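Local structure of tyrosinase (Burkholderia thailandensis, 5ZRD) at residues K455-L467 against V485-D497. The protein is a copper-dependent tyrosinase (monophenol monooxygenase), which oxidises phenols to catechols, and has been studied for the production of catechol derivatives at acidic pH. Residues are numbered along the deposited sequence; the frame is centred on the assembly and turned at random.
Sequences KTREYYLGHKSIL and VAHFPLSAMPADD. With CIT (citric acid), chain E.
Leu461 and Phe488 meet through their CB atoms, 4.2 Å apart, where the edge strands of two beta-sheets meet: strand 456-466 borders the mixed sheet that pairs it with strand 441-450, and strand 485-489 borders a separate three-stranded antiparallel sheet. Past the contact, strand 456-466 leads to Leu467, which lines the oxygen-atom pocket at the copper site. No hydrogen bond joins the two segments, and the strand axes approach to 6.1 Å at 139°; van der Waals contacts make the join, many from a side chain to a backbone carbonyl. Its tight, buried centre is Leu461, whose CD1 lies 3.8 Å from Leu490 CD2 while its CB rests on Pro489 O. The Phe488 ring lies beside the Gly462 backbone, its CE1 3.7 Å from Gly462 O, with Lys464 N at the ring edge. Both ends are partly exposed. At one, the type I turn from Leu490 to Met493 sets Met493 CB over one face of Tyr459, 4.1 Å from the ring centroid and 14° off the normal, a CH-pi contact; SD adds an oblique Met-aromatic approach. Pro494 CD touches Tyr459 CZ and OH, the side chains crossing at about a right angle. At the other, Lys464 CD passes Ala486 CB at 3.5 Å. With CG anti to the backbone N, the chain runs extended until chi4 bends NZ to a citrate, probably from the crystallisation liquor. Citrate O5 accepts both Lys464 NZ and, almost straight at 173°, His487 N at 2.9 Å.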
loop_
_atom_site.group_PDB
_atom_site.type_symbol
_atom_site.label_atom_id
_atom_site.label_comp_id
_atom_site.label_asym_id
_atom_site.label_seq_id
_atom_site.Cartn_x
_atom_site.Cartn_y
_atom_site.Cartn_z
ATOM N N LYS A 455 -38.702 -41.896 20.889
ATOM C CA LYS A 455 -38.625 -40.817 21.895
ATOM C C LYS A 455 -37.199 -40.217 21.957
ATOM O O LYS A 455 -36.250 -40.890 22.409
ATOM C CB LYS A 455 -39.066 -41.345 23.268
ATOM C CG LYS A 455 -38.603 -40.518 24.463
ATOM C CD LYS A 455 -39.533 -40.533 25.653
ATOM C CE LYS A 455 -39.123 -39.525 26.710
ATOM N NZ LYS A 455 -40.218 -39.273 27.677
ATOM N N THR A 456 -37.074 -38.934 21.552
ATOM C CA THR A 456 -35.797 -38.173 21.536
ATOM C C THR A 456 -35.538 -37.523 22.909
ATOM O O THR A 456 -36.382 -36.798 23.423
ATOM C CB THR A 456 -35.778 -37.151 20.385
ATOM O OG1 THR A 456 -35.849 -37.906 19.177
ATOM C CG2 THR A 456 -34.532 -36.290 20.322
ATOM N N ARG A 457 -34.376 -37.828 23.501
ATOM C CA ARG A 457 -33.816 -37.091 24.660
ATOM C C ARG A 457 -32.748 -36.095 24.171
ATOM O O ARG A 457 -31.908 -36.439 23.329
ATOM C CB ARG A 457 -33.155 -38.052 25.648
ATOM C CG ARG A 457 -34.042 -38.507 26.790
ATOM C CD ARG A 457 -33.488 -39.790 27.379
ATOM N NE ARG A 457 -34.177 -40.193 28.599
ATOM C CZ ARG A 457 -35.362 -40.795 28.637
ATOM N NH1 ARG A 457 -35.982 -41.127 27.513
ATOM N NH2 ARG A 457 -35.923 -41.045 29.807
ATOM N N GLU A 458 -32.757 -34.881 24.715
ATOM C CA GLU A 458 -31.713 -33.888 24.419
ATOM C C GLU A 458 -30.764 -33.663 25.610
ATOM O O GLU A 458 -31.188 -33.385 26.722
ATOM C CB GLU A 458 -32.313 -32.544 24.041
ATOM C CG GLU A 458 -31.467 -31.845 23.001
ATOM C CD GLU A 458 -31.922 -30.431 22.714
ATOM O OE1 GLU A 458 -32.260 -29.708 23.719
ATOM O OE2 GLU A 458 -31.946 -30.068 21.492
ATOM N N TYR A 459 -29.460 -33.737 25.363
ATOM C CA TYR A 459 -28.511 -33.408 26.415
ATOM C C TYR A 459 -27.852 -32.057 26.088
ATOM O O TYR A 459 -27.357 -31.842 24.975
ATOM C CB TYR A 459 -27.535 -34.574 26.595
ATOM C CG TYR A 459 -28.192 -35.840 27.087
ATOM C CD1 TYR A 459 -28.329 -36.086 28.441
ATOM C CD2 TYR A 459 -28.709 -36.769 26.198
ATOM C CE1 TYR A 459 -28.939 -37.238 28.903
ATOM C CE2 TYR A 459 -29.351 -37.913 26.639
ATOM C CZ TYR A 459 -29.455 -38.155 27.997
ATOM O OH TYR A 459 -30.057 -39.294 28.448
ATOM N N TYR A 460 -27.882 -31.141 27.053
ATOM C CA TYR A 460 -27.210 -29.860 26.917
ATOM C C TYR A 460 -25.771 -30.036 27.385
ATOM O O TYR A 460 -25.572 -30.366 28.527
ATOM C CB TYR A 460 -27.952 -28.750 27.674
ATOM C CG TYR A 460 -27.250 -27.418 27.590
ATOM C CD1 TYR A 460 -26.764 -26.938 26.383
ATOM C CD2 TYR A 460 -26.994 -26.681 28.738
ATOM C CE1 TYR A 460 -26.065 -25.745 26.318
ATOM C CE2 TYR A 460 -26.327 -25.470 28.685
ATOM C CZ TYR A 460 -25.843 -25.008 27.474
ATOM O OH TYR A 460 -25.191 -23.807 27.446
ATOM N N LEU A 461 -24.790 -29.857 26.496
ATOM C CA LEU A 461 -23.360 -30.134 26.850
ATOM C C LEU A 461 -22.627 -28.884 27.359
ATOM O O LEU A 461 -21.565 -29.006 27.953
ATOM C CB LEU A 461 -22.677 -30.661 25.599
ATOM C CG LEU A 461 -23.363 -31.862 24.942
ATOM C CD1 LEU A 461 -22.563 -32.348 23.748
ATOM C CD2 LEU A 461 -23.553 -32.993 25.943
ATOM N N GLY A 462 -23.162 -27.691 27.083
ATOM C CA GLY A 462 -22.603 -26.453 27.601
ATOM C C GLY A 462 -22.504 -25.353 26.550
ATOM O O GLY A 462 -22.998 -25.517 25.435
ATOM N N HIS A 463 -21.902 -24.216 26.960
ATOM C CA HIS A 463 -21.694 -23.033 26.125
ATOM C C HIS A 463 -20.190 -22.679 26.027
ATOM O O HIS A 463 -19.362 -23.091 26.823
ATOM C CB HIS A 463 -22.497 -21.855 26.665
ATOM C CG HIS A 463 -21.945 -21.304 27.945
ATOM N ND1 HIS A 463 -22.405 -21.700 29.182
ATOM C CD2 HIS A 463 -20.945 -20.429 28.179
ATOM C CE1 HIS A 463 -21.730 -21.065 30.126
ATOM N NE2 HIS A 463 -20.825 -20.286 29.538
ATOM N N LYS A 464 -19.872 -21.913 24.999
ATOM C CA LYS A 464 -18.603 -21.265 24.820
ATOM C C LYS A 464 -18.884 -19.862 24.284
ATOM O O LYS A 464 -19.520 -19.712 23.257
ATOM C CB LYS A 464 -17.717 -22.026 23.837
ATOM C CG LYS A 464 -16.340 -21.420 23.545
ATOM C CD LYS A 464 -15.646 -22.215 22.451
ATOM C CE LYS A 464 -14.316 -21.655 21.989
ATOM N NZ LYS A 464 -13.241 -22.099 22.898
ATOM N N SER A 465 -18.353 -18.878 25.001
ATOM C CA SER A 465 -18.489 -17.483 24.705
ATOM C C SER A 465 -17.228 -16.978 23.993
ATOM O O SER A 465 -16.149 -17.000 24.555
ATOM C CB SER A 465 -18.734 -16.715 25.980
ATOM O OG SER A 465 -20.054 -16.925 26.497
ATOM N N ILE A 466 -17.379 -16.492 22.779
ATOM C CA ILE A 466 -16.292 -15.812 22.064
ATOM C C ILE A 466 -16.544 -14.297 22.145
ATOM O O ILE A 466 -17.377 -13.702 21.408
ATOM C CB ILE A 466 -16.175 -16.304 20.609
ATOM C CG1 ILE A 466 -15.946 -17.815 20.488
ATOM C CG2 ILE A 466 -15.040 -15.572 19.904
ATOM C CD1 ILE A 466 -17.171 -18.655 20.716
ATOM N N LEU A 467 -15.871 -13.677 23.088
ATOM C CA LEU A 467 -15.880 -12.224 23.199
ATOM C C LEU A 467 -15.006 -11.685 22.092
ATOM O O LEU A 467 -13.825 -12.007 22.053
ATOM C CB LEU A 467 -15.290 -11.807 24.539
ATOM C CG LEU A 467 -15.177 -10.316 24.804
ATOM C CD1 LEU A 467 -16.548 -9.658 24.793
ATOM C CD2 LEU A 467 -14.490 -10.079 26.141
ATOM N N VAL A 485 -12.800 -23.938 16.772
ATOM C CA VAL A 485 -12.516 -25.188 17.484
ATOM C C VAL A 485 -13.016 -25.024 18.921
ATOM O O VAL A 485 -12.701 -24.063 19.550
ATOM C CB VAL A 485 -11.028 -25.581 17.408
ATOM C CG1 VAL A 485 -10.134 -24.385 17.565
ATOM C CG2 VAL A 485 -10.674 -26.639 18.428
ATOM N N ALA A 486 -13.864 -25.930 19.385
ATOM C CA ALA A 486 -14.478 -25.800 20.692
ATOM C C ALA A 486 -14.569 -27.192 21.312
ATOM O O ALA A 486 -14.848 -28.140 20.587
ATOM C CB ALA A 486 -15.844 -25.166 20.574
ATOM N N HIS A 487 -14.312 -27.310 22.615
ATOM C CA HIS A 487 -14.451 -28.581 23.285
ATOM C C HIS A 487 -15.584 -28.510 24.309
ATOM O O HIS A 487 -15.820 -27.459 24.904
ATOM C CB HIS A 487 -13.176 -28.988 24.016
ATOM C CG HIS A 487 -11.946 -28.868 23.198
ATOM N ND1 HIS A 487 -11.481 -29.907 22.418
ATOM C CD2 HIS A 487 -11.082 -27.846 23.041
ATOM C CE1 HIS A 487 -10.353 -29.523 21.828
ATOM N NE2 HIS A 487 -10.107 -28.260 22.188
ATOM N N PHE A 488 -16.248 -29.653 24.530
ATOM C CA PHE A 488 -17.349 -29.717 25.493
ATOM C C PHE A 488 -17.253 -31.042 26.226
ATOM O O PHE A 488 -16.922 -32.047 25.620
ATOM C CB PHE A 488 -18.718 -29.559 24.828
ATOM C CG PHE A 488 -18.911 -28.283 24.041
ATOM C CD1 PHE A 488 -19.408 -27.137 24.638
ATOM C CD2 PHE A 488 -18.621 -28.231 22.696
ATOM C CE1 PHE A 488 -19.604 -25.975 23.912
ATOM C CE2 PHE A 488 -18.795 -27.059 21.972
ATOM C CZ PHE A 488 -19.273 -25.927 22.581
ATOM N N PRO A 489 -17.491 -31.015 27.538
ATOM C CA PRO A 489 -17.673 -32.288 28.225
ATOM C C PRO A 489 -18.927 -33.000 27.690
ATOM O O PRO A 489 -19.879 -32.354 27.248
ATOM C CB PRO A 489 -17.812 -31.902 29.705
ATOM C CG PRO A 489 -18.473 -30.540 29.641
ATOM C CD PRO A 489 -17.834 -29.900 28.426
ATOM N N LEU A 490 -18.892 -34.318 27.736
ATOM C CA LEU A 490 -20.065 -35.192 27.482
ATOM C C LEU A 490 -20.590 -35.771 28.809
ATOM O O LEU A 490 -21.377 -36.713 28.809
ATOM C CB LEU A 490 -19.640 -36.297 26.504
ATOM C CG LEU A 490 -19.412 -35.830 25.063
ATOM C CD1 LEU A 490 -18.504 -36.776 24.308
ATOM C CD2 LEU A 490 -20.735 -35.680 24.332
ATOM N N SER A 491 -20.238 -35.149 29.936
ATOM C CA SER A 491 -20.586 -35.621 31.274
ATOM C C SER A 491 -22.085 -35.467 31.566
ATOM O O SER A 491 -22.521 -35.948 32.584
ATOM C CB SER A 491 -19.780 -34.887 32.316
ATOM O OG SER A 491 -19.953 -33.493 32.154
ATOM N N ALA A 492 -22.847 -34.722 30.759
ATOM C CA ALA A 492 -24.277 -34.698 30.970
ATOM C C ALA A 492 -24.866 -36.046 30.527
ATOM O O ALA A 492 -25.979 -36.321 30.882
ATOM C CB ALA A 492 -24.952 -33.551 30.236
ATOM N N MET A 493 -24.137 -36.891 29.794
ATOM C CA MET A 493 -24.822 -38.052 29.238
ATOM C C MET A 493 -24.273 -39.380 29.772
ATOM O O MET A 493 -23.122 -39.516 30.174
ATOM C CB MET A 493 -24.905 -38.063 27.706
ATOM C CG MET A 493 -23.678 -37.731 26.911
ATOM S SD MET A 493 -24.106 -37.197 25.192
ATOM C CE MET A 493 -25.155 -38.525 24.597
ATOM N N PRO A 494 -25.174 -40.379 29.814
ATOM C CA PRO A 494 -24.810 -41.754 30.125
ATOM C C PRO A 494 -23.733 -42.233 29.146
ATOM O O PRO A 494 -23.799 -41.934 27.957
ATOM C CB PRO A 494 -26.116 -42.543 29.946
ATOM C CG PRO A 494 -27.190 -41.517 30.195
ATOM C CD PRO A 494 -26.626 -40.290 29.510
ATOM N N ALA A 495 -22.729 -42.925 29.670
ATOM C CA ALA A 495 -21.537 -43.225 28.897
ATOM C C ALA A 495 -21.905 -44.030 27.646
ATOM O O ALA A 495 -21.360 -43.795 26.565
ATOM C CB ALA A 495 -20.559 -43.958 29.755
ATOM N N ASP A 496 -22.834 -44.961 27.800
ATOM C CA ASP A 496 -23.206 -45.851 26.738
ATOM C C ASP A 496 -24.068 -45.169 25.690
ATOM O O ASP A 496 -24.230 -45.686 24.604
ATOM C CB ASP A 496 -23.873 -47.107 27.293
ATOM C CG ASP A 496 -25.069 -46.805 28.230
ATOM O OD1 ASP A 496 -24.867 -46.269 29.360
ATOM O OD2 ASP A 496 -26.211 -47.141 27.846
ATOM N N ASP A 497 -24.627 -44.008 25.993
ATOM C CA ASP A 497 -25.409 -43.254 25.018
ATOM C C ASP A 497 -24.567 -42.437 24.013
ATOM O O ASP A 497 -25.097 -41.996 22.985
ATOM C CB ASP A 497 -26.349 -42.284 25.722
ATOM C CG ASP A 497 -27.709 -42.897 26.130
ATOM O OD1 ASP A 497 -28.035 -44.061 25.841
ATOM O OD2 ASP A 497 -28.465 -42.124 26.750
HETATM C C1 CIT E . -10.936 -22.458 25.398
HETATM O O1 CIT E . -10.940 -22.796 24.187
HETATM O O2 CIT E . -10.256 -21.485 25.751
HETATM C C2 CIT E . -11.693 -23.154 26.525
HETATM C C3 CIT E . -12.819 -24.149 26.169
HETATM O O7 CIT E . -12.769 -25.207 27.108
HETATM C C4 CIT E . -14.179 -23.722 26.684
HETATM C C5 CIT E . -13.996 -23.658 28.227
HETATM O O3 CIT E . -13.954 -24.633 29.018
HETATM O O4 CIT E . -13.845 -22.542 28.703
HETATM C C6 CIT E . -12.569 -24.896 24.863
HETATM O O5 CIT E . -13.342 -24.952 23.922
HETATM O O6 CIT E . -11.511 -25.529 24.772
#